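Local coordinates for SnoaL-like domain-containing protein (Burkholderia xenovorans LB400, PDB 3EN8), which is of unknown function but belongs to the SnoaL-like, NTF2-like family, forms a dimer and carries a bound calcium ion, at residues E4-R8 against Q71-W77; A10-H14 against E26-Y30; A34-Q40 against V104-F110. All blocks are in the same frame, centred on the assembly; numbering follows the deposited sequence. Where two conformers were deposited one is given.

Contact 1: E4-R8 against Q71-W77; sequences EEKIR and QGEGNLW
Ile7 has CG1 anti to its carbonyl carbon (chi1 -69°), which leaves CG2 to press on the indole of Trp77. That methyl lies 3.5 Å from the centroid of the five-membered ring, nearly on the ring normal, a CH-pi contact. The opposite face of the indole rests on backbone, with Gly72 CA 3.3 Å above its plane. Trp77 NE1 donates to Gly74 O at 2.9 Å, which fixes the rotation of the ring. Both glycines belong to the tight hairpin that joins strands 64-73 and 76-85 of the NTF2-like sheet; a type II' turn from Glu73 to Leu76 closes it, and helix 3-20 lies against it. The extended Glu4 reaches the turn itself: Gly74 N donates to Glu4 OE2 at 2.8 Å, almost straight (177°), on the anti side of the carboxylate. Close by, Glu73 OE1 stands 3.1 Å from Glu4 OE2; as modelled these are two acceptors side by side, which would disfavour both acids being charged at once. Arg8 sets a face of its guanidinium at the edge of the indole, CZ near the ring plane and NH2 3.8 Å from Trp77 CZ3, the two planes 67° apart. Its NH1 bonds to Ile70 O, while NH2 reaches Gly72 O through a water.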
ATOM      1  N   GLU A   4      16.610 -11.995   3.046  1.00 15.87           N
ATOM      2  CA  GLU A   4      15.515 -11.099   3.470  1.00 14.52           C
ATOM      3  C   GLU A   4      15.907 -10.170   4.612  1.00 14.80           C
ATOM      4  O   GLU A   4      15.525  -8.999   4.667  1.00 14.23           O
ATOM      5  CB  GLU A   4      14.271 -11.902   3.867  1.00 19.15           C
ATOM      6  CG  GLU A   4      13.530 -12.458   2.638  1.00 19.37           C
ATOM      7  CD  GLU A   4      12.498 -13.504   3.011  1.00 29.06           C
ATOM      8  OE1 GLU A   4      12.491 -13.932   4.185  1.00 27.83           O
ATOM      9  OE2 GLU A   4      11.693 -13.902   2.141  1.00 21.30           O
ATOM     10  N   GLU A   5      16.617 -10.726   5.572  1.00 12.41           N
ATOM     11  CA  GLU A   5      17.065  -9.932   6.750  1.00 11.88           C
ATOM     12  C   GLU A   5      18.054  -8.828   6.359  1.00 14.49           C
ATOM     13  O   GLU A   5      18.065  -7.718   6.956  1.00 14.36           O
ATOM     14  CB  GLU A   5      17.626 -10.810   7.862  1.00 14.39           C
ATOM     15  CG  GLU A   5      16.529 -11.461   8.702  1.00 14.15           C
ATOM     16  CD  GLU A   5      15.741 -10.447   9.507  1.00 17.06           C
ATOM     17  OE1 GLU A   5      16.307  -9.871  10.440  1.00 14.70           O
ATOM     18  OE2 GLU A   5      14.558 -10.191   9.173  1.00 20.57           O
ATOM     19  N   LYS A   6      18.842  -9.136   5.336  1.00 13.00           N
ATOM     20  CA  LYS A   6      19.764  -8.142   4.723  1.00 15.63           C
ATOM     21  C   LYS A   6      19.017  -7.006   4.018  1.00 15.20           C
ATOM     22  O   LYS A   6      19.381  -5.822   4.153  1.00 16.36           O
ATOM     23  CB  LYS A   6      20.791  -8.807   3.814  1.00 16.74           C
ATOM     24  CG  LYS A   6      21.955  -9.401   4.643  1.00 19.55           C
ATOM     25  CD  LYS A   6      22.847 -10.329   3.824  1.00 23.80           C
ATOM     26  CE  LYS A   6      23.786 -11.193   4.728  1.00 25.17           C
ATOM     27  NZ  LYS A   6      24.509 -12.231   3.940  1.00 27.19           N
ATOM     28  N   ILE A   7      17.942  -7.352   3.310  1.00 16.08           N
ATOM     29  CA  ILE A   7      17.073  -6.326   2.729  1.00 13.58           C
ATOM     30  C   ILE A   7      16.447  -5.506   3.860  1.00 14.37           C
ATOM     31  O   ILE A   7      16.450  -4.265   3.852  1.00 16.59           O
ATOM     32  CB  ILE A   7      16.016  -6.900   1.708  1.00 13.66           C
ATOM     33  CG1 ILE A   7      16.742  -7.372   0.462  1.00 15.18           C
ATOM     34  CG2 ILE A   7      14.957  -5.862   1.365  1.00 14.85           C
ATOM     35  CD1 ILE A   7      15.848  -8.127  -0.575  1.00 16.14           C
ATOM     36  N   ARG A   8      15.929  -6.197   4.864  1.00 13.84           N
ATOM     37  CA  ARG A   8      15.276  -5.500   5.977  1.00 16.00           C
ATOM     38  C   ARG A   8      16.247  -4.535   6.683  1.00 17.40           C
ATOM     39  O   ARG A   8      15.889  -3.418   7.007  1.00 16.66           O
ATOM     40  CB  ARG A   8      14.623  -6.497   6.955  1.00 18.34           C
ATOM     41  CG  ARG A   8      13.793  -5.835   8.073  1.00 22.59           C
ATOM     42  CD  ARG A   8      13.081  -6.883   8.978  1.00 25.09           C
ATOM     43  NE  ARG A   8      12.043  -7.657   8.286  1.00 27.12           N
ATOM     44  CZ  ARG A   8      10.758  -7.303   8.234  1.00 26.82           C
ATOM     45  NH1 ARG A   8      10.346  -6.218   8.850  1.00 24.65           N
ATOM     46  NH2 ARG A   8       9.882  -8.051   7.602  1.00 33.61           N
ATOM     47  N   GLN A  71       6.872  -5.294   6.022  1.00 13.79           N
ATOM     48  CA  GLN A  71       6.670  -6.707   5.620  1.00 15.93           C
ATOM     49  C   GLN A  71       7.430  -6.972   4.355  1.00 14.23           C
ATOM     50  O   GLN A  71       7.595  -6.098   3.517  1.00 14.30           O
ATOM     51  CB  GLN A  71       5.187  -7.002   5.346  1.00 15.77           C
ATOM     52  CG  GLN A  71       4.269  -6.842   6.535  1.00 17.92           C
ATOM     53  CD  GLN A  71       2.875  -7.219   6.170  1.00 17.43           C
ATOM     54  OE1 GLN A  71       2.555  -8.410   6.085  1.00 17.77           O
ATOM     55  NE2 GLN A  71       2.059  -6.243   5.875  1.00 16.08           N
ATOM     56  N   GLY A  72       7.905  -8.199   4.218  1.00 12.75           N
ATOM     57  CA  GLY A  72       8.608  -8.535   3.014  1.00 14.63           C
ATOM     58  C   GLY A  72       8.771 -10.013   2.877  1.00 16.27           C
ATOM     59  O   GLY A  72       8.854 -10.763   3.852  1.00 14.95           O
ATOM     60  N   GLU A  73       8.763 -10.400   1.637  1.00 11.85           N
ATOM     61  CA  GLU A  73       9.083 -11.787   1.237  1.00 16.41           C
ATOM     62  C   GLU A  73       9.870 -11.743  -0.059  1.00 17.34           C
ATOM     63  O   GLU A  73       9.489 -11.095  -1.004  1.00 15.33           O
ATOM     64  CB  GLU A  73       7.791 -12.588   1.066  1.00 18.06           C
ATOM     65  CG  GLU A  73       8.000 -13.961   0.562  1.00 26.83           C
ATOM     66  CD  GLU A  73       8.611 -14.876   1.586  1.00 34.58           C
ATOM     67  OE1 GLU A  73       8.683 -14.489   2.777  1.00 35.68           O
ATOM     68  OE2 GLU A  73       9.034 -15.978   1.179  1.00 40.96           O
ATOM     69  N   GLY A  74      11.003 -12.431  -0.085  1.00 14.92           N
ATOM     70  CA  GLY A  74      11.844 -12.430  -1.280  1.00 16.89           C
ATOM     71  C   GLY A  74      12.231 -11.026  -1.694  1.00 13.72           C
ATOM     72  O   GLY A  74      12.898 -10.297  -0.929  1.00 13.93           O
ATOM     73  N   ASN A  75      11.773 -10.622  -2.890  1.00 13.71           N
ATOM     74  CA  ASN A  75      12.188  -9.337  -3.439  1.00 14.33           C
ATOM     75  C   ASN A  75      11.048  -8.317  -3.352  1.00 15.96           C
ATOM     76  O   ASN A  75      11.195  -7.206  -3.819  1.00 17.81           O
ATOM     77  CB  ASN A  75      12.673  -9.456  -4.877  1.00 15.16           C
ATOM     78  CG  ASN A  75      14.104  -9.939  -4.978  1.00 16.41           C
ATOM     79  OD1 ASN A  75      14.949  -9.603  -4.142  1.00 20.11           O
ATOM     80  ND2 ASN A  75      14.391 -10.717  -6.022  1.00 22.61           N
ATOM     81  N   LEU A  76       9.963  -8.693  -2.675  1.00 13.96           N
ATOM     82  CA  LEU A  76       8.808  -7.792  -2.504  1.00 13.26           C
ATOM     83  C   LEU A  76       8.707  -7.272  -1.085  1.00 14.38           C
ATOM     84  O   LEU A  76       8.556  -8.058  -0.136  1.00 13.80           O
ATOM     85  CB  LEU A  76       7.513  -8.508  -2.881  1.00 16.18           C
ATOM     86  CG  LEU A  76       6.211  -7.688  -2.838  1.00 16.36           C
ATOM     87  CD1 LEU A  76       6.301  -6.500  -3.837  1.00 15.16           C
ATOM     88  CD2 LEU A  76       5.031  -8.584  -3.184  1.00 15.80           C
ATOM     89  N   TRP A  77       8.697  -5.945  -0.975  1.00 14.27           N
ATOM     90  CA  TRP A  77       8.742  -5.269   0.316  1.00 13.58           C
ATOM     91  C   TRP A  77       7.699  -4.157   0.390  1.00 14.21           C
ATOM     92  O   TRP A  77       7.428  -3.444  -0.567  1.00 14.91           O
ATOM     93  CB  TRP A  77      10.162  -4.765   0.593  1.00 12.70           C
ATOM     94  CG  TRP A  77      11.042  -5.983   0.803  1.00 13.22           C
ATOM     95  CD1 TRP A  77      11.568  -6.779  -0.160  1.00 10.19           C
ATOM     96  CD2 TRP A  77      11.357  -6.592   2.051  1.00 12.11           C
ATOM     97  NE1 TRP A  77      12.204  -7.870   0.409  1.00 12.48           N
ATOM     98  CE2 TRP A  77      12.066  -7.777   1.772  1.00 12.39           C
ATOM     99  CE3 TRP A  77      11.094  -6.260   3.392  1.00 13.84           C
ATOM    100  CZ2 TRP A  77      12.546  -8.590   2.779  1.00 14.15           C
ATOM    101  CZ3 TRP A  77      11.533  -7.075   4.357  1.00 17.03           C
ATOM    102  CH2 TRP A  77      12.255  -8.244   4.055  1.00 18.35           C
TER
HETATM  103  O   HOH W   1      10.207 -10.574   6.160  1.00 39.20           O

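Contact 2: A10-H14 against E26-Y30; sequences ALNAH and EHDIY
Glu26 meets His14 with its backbone: Glu26 O lies 2.8 Å from His14 ND1, at the edge of the imidazole and near its plane. The histidine gets there because its CG is anti to the backbone N (chi1 176°), which carries the ring out from the helix toward the loop. Glu26 CG packs 3.8 Å from His14 CE1, and its carboxylate is tied by OE2 to Ser18 OG. At His27 the chain enters a type I turn that runs to Tyr30. Ile29 is the apolar plug. Its CD1 sits 3.9 Å from Ala10 CB and 3.8 Å from Leu11 CD2, while CG2 lies over the centre of one face of Tyr30 and 3.6 Å from His14 ND1, meeting that imidazole obliquely. A water next to His14 ND1 also accepts a weak bond from Ile29 N. Tyr30 then brings its OH to 3.3 Å from His14 CE1, with the two ring planes 79° apart, and a second water bridges His14 NE2 and Tyr30 OH. The same hydroxyl bonds to Glu106 OE1 and Arg55 NH1; the Tyr30 side chain is about 11 Å from the bound calcium ion. Helix 3-20 and the loop after helix 23-26 thus close over the sheet together: Leu11 and His14 lie on Met96 and Ile29 on Phe98 of strand 88-99, while Tyr30 touches Leu51 of helix 48-57.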
ATOM      1  N   ALA A  10      18.725  -3.009   5.246  1.00 16.69           N
ATOM      2  CA  ALA A  10      18.878  -1.910   4.274  1.00 15.18           C
ATOM      3  C   ALA A  10      17.674  -0.976   4.374  1.00 15.38           C
ATOM      4  O   ALA A  10      17.794   0.264   4.310  1.00 14.06           O
ATOM      5  CB  ALA A  10      19.004  -2.480   2.839  1.00 16.08           C
ATOM      6  N   LEU A  11      16.502  -1.582   4.529  1.00 17.43           N
ATOM      7  CA  LEU A  11      15.253  -0.803   4.647  1.00 17.64           C
ATOM      8  C   LEU A  11      15.181   0.028   5.912  1.00 16.00           C
ATOM      9  O   LEU A  11      14.766   1.191   5.881  1.00 19.75           O
ATOM     10  CB  LEU A  11      14.028  -1.668   4.585  1.00 18.86           C
ATOM     11  CG  LEU A  11      13.613  -2.121   3.217  1.00 21.57           C
ATOM     12  CD1 LEU A  11      12.508  -3.196   3.360  1.00 19.31           C
ATOM     13  CD2 LEU A  11      13.151  -0.887   2.399  1.00 16.84           C
ATOM     14  N   ASN A  12      15.597  -0.571   7.029  1.00 16.22           N
ATOM     15  CA  ASN A  12      15.650   0.153   8.314  1.00 15.27           C
ATOM     16  C   ASN A  12      16.527   1.404   8.163  1.00 16.38           C
ATOM     17  O   ASN A  12      16.221   2.494   8.667  1.00 15.25           O
ATOM     18  CB  ASN A  12      16.190  -0.745   9.436  1.00 15.78           C
ATOM     19  CG  ASN A  12      15.200  -1.805   9.870  1.00 17.99           C
ATOM     20  OD1 ASN A  12      14.018  -1.700   9.566  1.00 20.12           O
ATOM     21  ND2 ASN A  12      15.692  -2.864  10.533  1.00 19.47           N
ATOM     22  N   ALA A  13      17.627   1.232   7.450  1.00 16.04           N
ATOM     23  CA  ALA A  13      18.621   2.326   7.282  1.00 14.08           C
ATOM     24  C   ALA A  13      18.077   3.398   6.341  1.00 16.21           C
ATOM     25  O   ALA A  13      18.256   4.629   6.545  1.00 14.54           O
ATOM     26  CB  ALA A  13      19.970   1.765   6.782  1.00 13.61           C
ATOM     27  N   HIS A  14      17.374   2.909   5.337  1.00 14.67           N
ATOM     28  CA  HIS A  14      16.675   3.761   4.357  1.00 14.39           C
ATOM     29  C   HIS A  14      15.738   4.693   5.056  1.00 13.90           C
ATOM     30  O   HIS A  14      15.674   5.893   4.767  1.00 16.31           O
ATOM     31  CB  HIS A  14      15.875   2.913   3.354  1.00 17.03           C
ATOM     32  CG  HIS A  14      15.050   3.727   2.386  1.00 15.30           C
ATOM     33  ND1 HIS A  14      15.611   4.461   1.357  1.00 14.94           N
ATOM     34  CD2 HIS A  14      13.717   3.935   2.307  1.00 14.12           C
ATOM     35  CE1 HIS A  14      14.646   5.050   0.668  1.00 13.95           C
ATOM     36  NE2 HIS A  14      13.488   4.761   1.240  1.00 16.50           N
ATOM     37  N   GLU A  26      19.534   8.077   2.037  1.00 19.28           N
ATOM     38  CA  GLU A  26      18.163   7.720   1.694  1.00 16.56           C
ATOM     39  C   GLU A  26      18.084   7.101   0.312  1.00 17.97           C
ATOM     40  O   GLU A  26      17.129   6.402   0.004  1.00 18.67           O
ATOM     41  CB  GLU A  26      17.237   8.929   1.777  1.00 17.19           C
ATOM     42  CG  GLU A  26      15.783   8.601   1.592  1.00 17.45           C
ATOM     43  CD  GLU A  26      14.886   9.815   1.633  1.00 15.35           C
ATOM     44  OE1 GLU A  26      15.403  10.929   1.740  1.00 19.48           O
ATOM     45  OE2 GLU A  26      13.657   9.628   1.591  1.00 22.15           O
ATOM     46  N   HIS A  27      19.090   7.357  -0.523  1.00 16.57           N
ATOM     47  CA  HIS A  27      18.998   6.893  -1.906  1.00 17.11           C
ATOM     48  C   HIS A  27      20.005   5.838  -2.253  1.00 16.07           C
ATOM     49  O   HIS A  27      20.098   5.392  -3.381  1.00 16.89           O
ATOM     50  CB  HIS A  27      18.937   8.068  -2.875  1.00 16.73           C
ATOM     51  CG  HIS A  27      17.677   8.846  -2.715  1.00 16.36           C
ATOM     52  ND1 HIS A  27      17.535   9.819  -1.750  1.00 14.03           N
ATOM     53  CD2 HIS A  27      16.470   8.733  -3.315  1.00 21.19           C
ATOM     54  CE1 HIS A  27      16.304  10.304  -1.798  1.00 17.03           C
ATOM     55  NE2 HIS A  27      15.636   9.658  -2.729  1.00 19.81           N
ATOM     56  N   ASP A  28      20.684   5.366  -1.222  0.50 16.88           N
ATOM     57  CA  ASP A  28      21.711   4.338  -1.388  0.50 16.87           C
ATOM     58  C   ASP A  28      21.103   3.029  -1.841  0.50 16.28           C
ATOM     59  O   ASP A  28      21.720   2.219  -2.531  0.50 15.22           O
ATOM     60  CB  ASP A  28      22.437   4.084  -0.071  0.50 18.50           C
ATOM     61  CG  ASP A  28      23.484   3.010  -0.199  0.50 19.07           C
ATOM     62  OD1 ASP A  28      24.440   3.257  -0.957  0.50 13.54           O
ATOM     63  OD2 ASP A  28      23.347   1.933   0.429  0.50 17.78           O
ATOM     64  N   ILE A  29      19.865   2.844  -1.427  1.00 16.98           N
ATOM     65  CA  ILE A  29      19.154   1.553  -1.592  1.00 16.53           C
ATOM     66  C   ILE A  29      18.701   1.290  -3.030  1.00 15.99           C
ATOM     67  O   ILE A  29      18.330   0.176  -3.381  1.00 17.54           O
ATOM     68  CB  ILE A  29      17.937   1.418  -0.615  1.00 15.30           C
ATOM     69  CG1 ILE A  29      17.633  -0.062  -0.352  1.00 14.80           C
ATOM     70  CG2 ILE A  29      16.674   2.172  -1.177  1.00 11.19           C
ATOM     71  CD1 ILE A  29      16.551  -0.309   0.774  1.00 13.73           C
ATOM     72  N   TYR A  30      18.740   2.317  -3.875  1.00 16.20           N
ATOM     73  CA  TYR A  30      18.158   2.201  -5.242  1.00 14.80           C
ATOM     74  C   TYR A  30      19.151   1.772  -6.285  1.00 15.42           C
ATOM     75  O   TYR A  30      20.301   2.177  -6.294  1.00 13.12           O
ATOM     76  CB  TYR A  30      17.505   3.511  -5.751  1.00 14.91           C
ATOM     77  CG  TYR A  30      16.403   3.987  -4.866  1.00 13.99           C
ATOM     78  CD1 TYR A  30      15.107   3.499  -5.014  1.00 15.85           C
ATOM     79  CD2 TYR A  30      16.655   4.940  -3.853  1.00 10.75           C
ATOM     80  CE1 TYR A  30      14.081   3.906  -4.166  1.00 14.74           C
ATOM     81  CE2 TYR A  30      15.634   5.377  -3.022  1.00 15.90           C
ATOM     82  CZ  TYR A  30      14.350   4.871  -3.179  1.00 13.38           C
ATOM     83  OH  TYR A  30      13.324   5.251  -2.348  1.00 14.81           O
TER
HETATM   84  O   HOH W   2      11.333   5.803  -0.072  1.00 12.09           O
HETATM   85  O   HOH W   3      18.518   4.043   1.288  1.00 17.30           O

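Contact 3: A34-Q40 against V104-F110; sequences AICDYPQ and VHETQYF
Gln40 carries on with its side-chain amide the pairing that the backbone of strand 34-38 has begun: OE1 accepts from Phe110 N at 2.8 Å, and NE2 donates to Phe110 O at 2.9 Å. Asp112 O of the second subunit also takes a bond from NE2, and a water ties Gln40 N and OE1 to Gln108 O. Before this point the pairing is regular and parallel, from Ile35 N to Val104 O through Gln108 N to Asp37 O. Between the two, Pro39 presses CG to within 3.4 Å of Thr107 CG2, a tight fit, and its ring carbons also meet Tyr109. On the same face His105 NE2 donates to Asp37 OD2 at 2.7 Å, coming from above the carboxylate plane (67° out of it). Ile35 CD1 lies over the centre of the imidazole, 3.4 Å from its centroid, because CG1 sits between N and the carbonyl carbon (chi1 60°). On the other face Cys36 SG neighbours Gln108 OE1, and the edge of Phe110 points to the face of Tyr38 in an offset edge-to-face pair. One face toward helix 48-57, the other toward a partner subunit's sheet: this is the curved mixed sheet of an NTF2-like dimer.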
ATOM      1  N   ALA A  34      16.375   2.981 -11.008  1.00 15.78           N
ATOM      2  CA  ALA A  34      15.160   2.806 -10.236  1.00 15.17           C
ATOM      3  C   ALA A  34      14.090   3.767 -10.746  1.00 14.85           C
ATOM      4  O   ALA A  34      14.361   4.916 -11.085  1.00 16.03           O
ATOM      5  CB  ALA A  34      15.396   3.086  -8.711  1.00 14.05           C
ATOM      6  N   ILE A  35      12.870   3.260 -10.743  1.00 13.33           N
ATOM      7  CA  ILE A  35      11.661   4.066 -11.003  1.00 14.78           C
ATOM      8  C   ILE A  35      10.811   4.181  -9.743  1.00 15.15           C
ATOM      9  O   ILE A  35      10.741   3.265  -8.928  1.00 15.50           O
ATOM     10  CB  ILE A  35      10.829   3.544 -12.216  1.00 16.72           C
ATOM     11  CG1 ILE A  35      10.348   2.108 -12.004  1.00 19.79           C
ATOM     12  CG2 ILE A  35      11.708   3.614 -13.481  1.00 17.34           C
ATOM     13  CD1 ILE A  35       9.314   1.557 -13.041  1.00 18.40           C
ATOM     14  N   CYS A  36      10.194   5.348  -9.609  1.00 12.88           N
ATOM     15  CA  CYS A  36       9.298   5.631  -8.503  1.00 13.61           C
ATOM     16  C   CYS A  36       8.012   6.228  -9.038  1.00 12.89           C
ATOM     17  O   CYS A  36       8.023   7.263  -9.685  1.00 15.45           O
ATOM     18  CB  CYS A  36       9.929   6.577  -7.489  1.00 14.26           C
ATOM     19  SG  CYS A  36       8.937   6.724  -5.973  1.00 15.27           S
ATOM     20  N   ASP A  37       6.926   5.532  -8.743  1.00 15.64           N
ATOM     21  CA  ASP A  37       5.565   5.876  -9.216  1.00 14.96           C
ATOM     22  C   ASP A  37       4.685   6.405  -8.094  1.00 15.27           C
ATOM     23  O   ASP A  37       4.678   5.884  -6.973  1.00 15.70           O
ATOM     24  CB  ASP A  37       4.875   4.626  -9.756  1.00 17.77           C
ATOM     25  CG  ASP A  37       5.495   4.085 -11.019  1.00 18.75           C
ATOM     26  OD1 ASP A  37       6.308   4.789 -11.663  1.00 21.18           O
ATOM     27  OD2 ASP A  37       5.158   2.921 -11.375  1.00 19.97           O
ATOM     28  N   TYR A  38       3.928   7.440  -8.431  1.00 13.38           N
ATOM     29  CA  TYR A  38       2.843   7.936  -7.624  1.00 16.40           C
ATOM     30  C   TYR A  38       1.528   7.697  -8.370  1.00 16.61           C
ATOM     31  O   TYR A  38       1.101   8.552  -9.168  1.00 16.52           O
ATOM     32  CB  TYR A  38       2.986   9.454  -7.364  1.00 15.66           C
ATOM     33  CG  TYR A  38       4.320   9.914  -6.809  1.00 17.74           C
ATOM     34  CD1 TYR A  38       5.026   9.149  -5.874  1.00 17.31           C
ATOM     35  CD2 TYR A  38       4.854  11.132  -7.176  1.00 19.29           C
ATOM     36  CE1 TYR A  38       6.219   9.578  -5.350  1.00 17.34           C
ATOM     37  CE2 TYR A  38       6.056  11.575  -6.652  1.00 21.84           C
ATOM     38  CZ  TYR A  38       6.741  10.791  -5.741  1.00 20.59           C
ATOM     39  OH  TYR A  38       7.927  11.236  -5.210  1.00 21.43           O
ATOM     40  N   PRO A  39       0.865   6.552  -8.105  1.00 15.23           N
ATOM     41  CA  PRO A  39      -0.330   6.264  -8.919  1.00 14.89           C
ATOM     42  C   PRO A  39      -1.425   7.295  -8.733  1.00 15.43           C
ATOM     43  O   PRO A  39      -2.251   7.479  -9.608  1.00 13.10           O
ATOM     44  CB  PRO A  39      -0.731   4.855  -8.442  1.00 14.78           C
ATOM     45  CG  PRO A  39       0.588   4.214  -8.127  1.00 14.58           C
ATOM     46  CD  PRO A  39       1.368   5.342  -7.433  1.00 15.74           C
ATOM     47  N   GLN A  40      -1.409   8.001  -7.616  1.00 14.31           N
ATOM     48  CA  GLN A  40      -2.498   8.950  -7.314  1.00 13.12           C
ATOM     49  C   GLN A  40      -2.504  10.095  -8.306  1.00 14.10           C
ATOM     50  O   GLN A  40      -3.541  10.741  -8.572  1.00 15.19           O
ATOM     51  CB  GLN A  40      -2.391   9.519  -5.901  1.00 15.33           C
ATOM     52  CG  GLN A  40      -2.755   8.544  -4.804  1.00 17.32           C
ATOM     53  CD  GLN A  40      -2.214   9.001  -3.458  1.00 21.03           C
ATOM     54  OE1 GLN A  40      -1.100   8.631  -3.032  1.00 15.86           O
ATOM     55  NE2 GLN A  40      -2.983   9.820  -2.793  1.00 12.61           N
ATOM     56  N   VAL A 104      14.431  -1.562  -7.638  1.00 16.03           N
ATOM     57  CA  VAL A 104      14.334  -1.197  -9.049  1.00 15.94           C
ATOM     58  C   VAL A 104      13.037  -0.468  -9.364  1.00 15.80           C
ATOM     59  O   VAL A 104      12.921   0.215 -10.391  1.00 14.31           O
ATOM     60  CB  VAL A 104      14.507  -2.417  -9.977  1.00 17.74           C
ATOM     61  CG1 VAL A 104      15.909  -3.052  -9.782  1.00 17.07           C
ATOM     62  CG2 VAL A 104      13.352  -3.473  -9.803  1.00 17.23           C
ATOM     63  N   HIS A 105      12.054  -0.680  -8.501  1.00 13.60           N
ATOM     64  CA  HIS A 105      10.725  -0.052  -8.649  1.00 13.56           C
ATOM     65  C   HIS A 105      10.079   0.181  -7.275  1.00 13.10           C
ATOM     66  O   HIS A 105       9.919  -0.720  -6.467  1.00 14.69           O
ATOM     67  CB  HIS A 105       9.839  -0.920  -9.553  1.00 11.20           C
ATOM     68  CG  HIS A 105       8.555  -0.266 -10.014  1.00 15.41           C
ATOM     69  ND1 HIS A 105       7.738  -0.857 -10.956  1.00 21.27           N
ATOM     70  CD2 HIS A 105       7.952   0.900  -9.676  1.00 17.26           C
ATOM     71  CE1 HIS A 105       6.694  -0.074 -11.193  1.00 21.17           C
ATOM     72  NE2 HIS A 105       6.788   0.992 -10.415  1.00 13.83           N
ATOM     73  N   GLU A 106       9.768   1.431  -7.014  1.00 12.95           N
ATOM     74  CA  GLU A 106       9.048   1.820  -5.806  1.00 11.66           C
ATOM     75  C   GLU A 106       7.738   2.409  -6.254  1.00 11.82           C
ATOM     76  O   GLU A 106       7.704   3.110  -7.240  1.00 11.61           O
ATOM     77  CB  GLU A 106       9.840   2.878  -5.030  1.00 13.95           C
ATOM     78  CG  GLU A 106       9.122   3.371  -3.769  1.00 11.77           C
ATOM     79  CD  GLU A 106       9.985   4.284  -2.894  1.00 14.45           C
ATOM     80  OE1 GLU A 106      11.048   4.802  -3.351  1.00 15.77           O
ATOM     81  OE2 GLU A 106       9.561   4.484  -1.727  1.00 14.10           O
ATOM     82  N   THR A 107       6.674   2.096  -5.530  1.00  9.71           N
ATOM     83  CA  THR A 107       5.373   2.749  -5.718  1.00 11.29           C
ATOM     84  C   THR A 107       4.929   3.284  -4.370  1.00 13.61           C
ATOM     85  O   THR A 107       4.840   2.534  -3.379  1.00 14.10           O
ATOM     86  CB  THR A 107       4.335   1.737  -6.187  1.00 12.50           C
ATOM     87  OG1 THR A 107       4.875   0.962  -7.251  1.00 14.99           O
ATOM     88  CG2 THR A 107       3.027   2.444  -6.647  1.00 13.30           C
ATOM     89  N   GLN A 108       4.622   4.563  -4.345  1.00 14.20           N
ATOM     90  CA  GLN A 108       4.183   5.213  -3.133  1.00 12.66           C
ATOM     91  C   GLN A 108       2.751   5.760  -3.212  1.00 13.91           C
ATOM     92  O   GLN A 108       2.313   6.299  -4.221  1.00 16.08           O
ATOM     93  CB  GLN A 108       5.138   6.343  -2.756  1.00 15.08           C
ATOM     94  CG  GLN A 108       6.476   5.926  -2.152  1.00 11.88           C
ATOM     95  CD  GLN A 108       7.399   7.141  -1.913  1.00 14.01           C
ATOM     96  OE1 GLN A 108       7.798   7.819  -2.848  1.00 17.17           O
ATOM     97  NE2 GLN A 108       7.768   7.378  -0.653  1.00 17.75           N
ATOM     98  N   TYR A 109       2.064   5.588  -2.093  1.00 13.25           N
ATOM     99  CA  TYR A 109       0.754   6.176  -1.839  1.00 13.80           C
ATOM    100  C   TYR A 109       0.775   7.008  -0.544  1.00 12.93           C
ATOM    101  O   TYR A 109       1.338   6.605   0.466  1.00 12.76           O
ATOM    102  CB  TYR A 109      -0.253   5.067  -1.637  1.00 15.21           C
ATOM    103  CG  TYR A 109      -0.585   4.299  -2.892  1.00 13.93           C
ATOM    104  CD1 TYR A 109       0.164   3.234  -3.287  1.00 14.68           C
ATOM    105  CD2 TYR A 109      -1.650   4.699  -3.709  1.00 13.99           C
ATOM    106  CE1 TYR A 109      -0.140   2.519  -4.448  1.00 14.10           C
ATOM    107  CE2 TYR A 109      -1.984   3.979  -4.845  1.00 13.79           C
ATOM    108  CZ  TYR A 109      -1.230   2.915  -5.213  1.00 18.44           C
ATOM    109  OH  TYR A 109      -1.557   2.252  -6.344  1.00 15.40           O
ATOM    110  N   PHE A 110       0.063   8.099  -0.591  1.00 13.61           N
ATOM    111  CA  PHE A 110       0.018   9.083   0.485  1.00 15.61           C
ATOM    112  C   PHE A 110      -1.424   9.346   0.811  1.00 17.74           C
ATOM    113  O   PHE A 110      -2.149   9.909   0.004  1.00 18.89           O
ATOM    114  CB  PHE A 110       0.703  10.383   0.052  1.00 19.08           C
ATOM    115  CG  PHE A 110       2.098  10.189  -0.494  1.00 16.80           C
ATOM    116  CD1 PHE A 110       3.187  10.180   0.362  1.00 18.05           C
ATOM    117  CD2 PHE A 110       2.317  10.021  -1.867  1.00 18.66           C
ATOM    118  CE1 PHE A 110       4.476  10.016  -0.134  1.00 21.43           C
ATOM    119  CE2 PHE A 110       3.626   9.839  -2.363  1.00 20.58           C
ATOM    120  CZ  PHE A 110       4.678   9.839  -1.495  1.00 20.07           C
TER
HETATM  121  O   HOH W   4       8.634  10.332  -2.920  1.00 17.82           O
HETATM  122  O   HOH W   5       0.466   7.920  -5.377  1.00 12.79           O

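Contacts 1 and 2 use successive parts of helix 3-20, their centres about 13 Å apart, and they touch where Leu11 CD1 lies 3.4 Å from Trp77 CE3. Contact 3 is on the same sheet as contact 1, with centres about 17 Å apart and no touch between them. Tyr30 and Glu106 join contacts 2 and 3, whose centres are about 15 Å apart. Along the chain both segments of contact 2 fall between the two of contact 1 and precede contact 3, while the segments of contacts 1 and 3 alternate. The N-terminal helix is therefore fixed to a hairpin and to the loop before the calcium-binding Asp32 and Asp33, and contacts 1 and 3 both reach the second subunit.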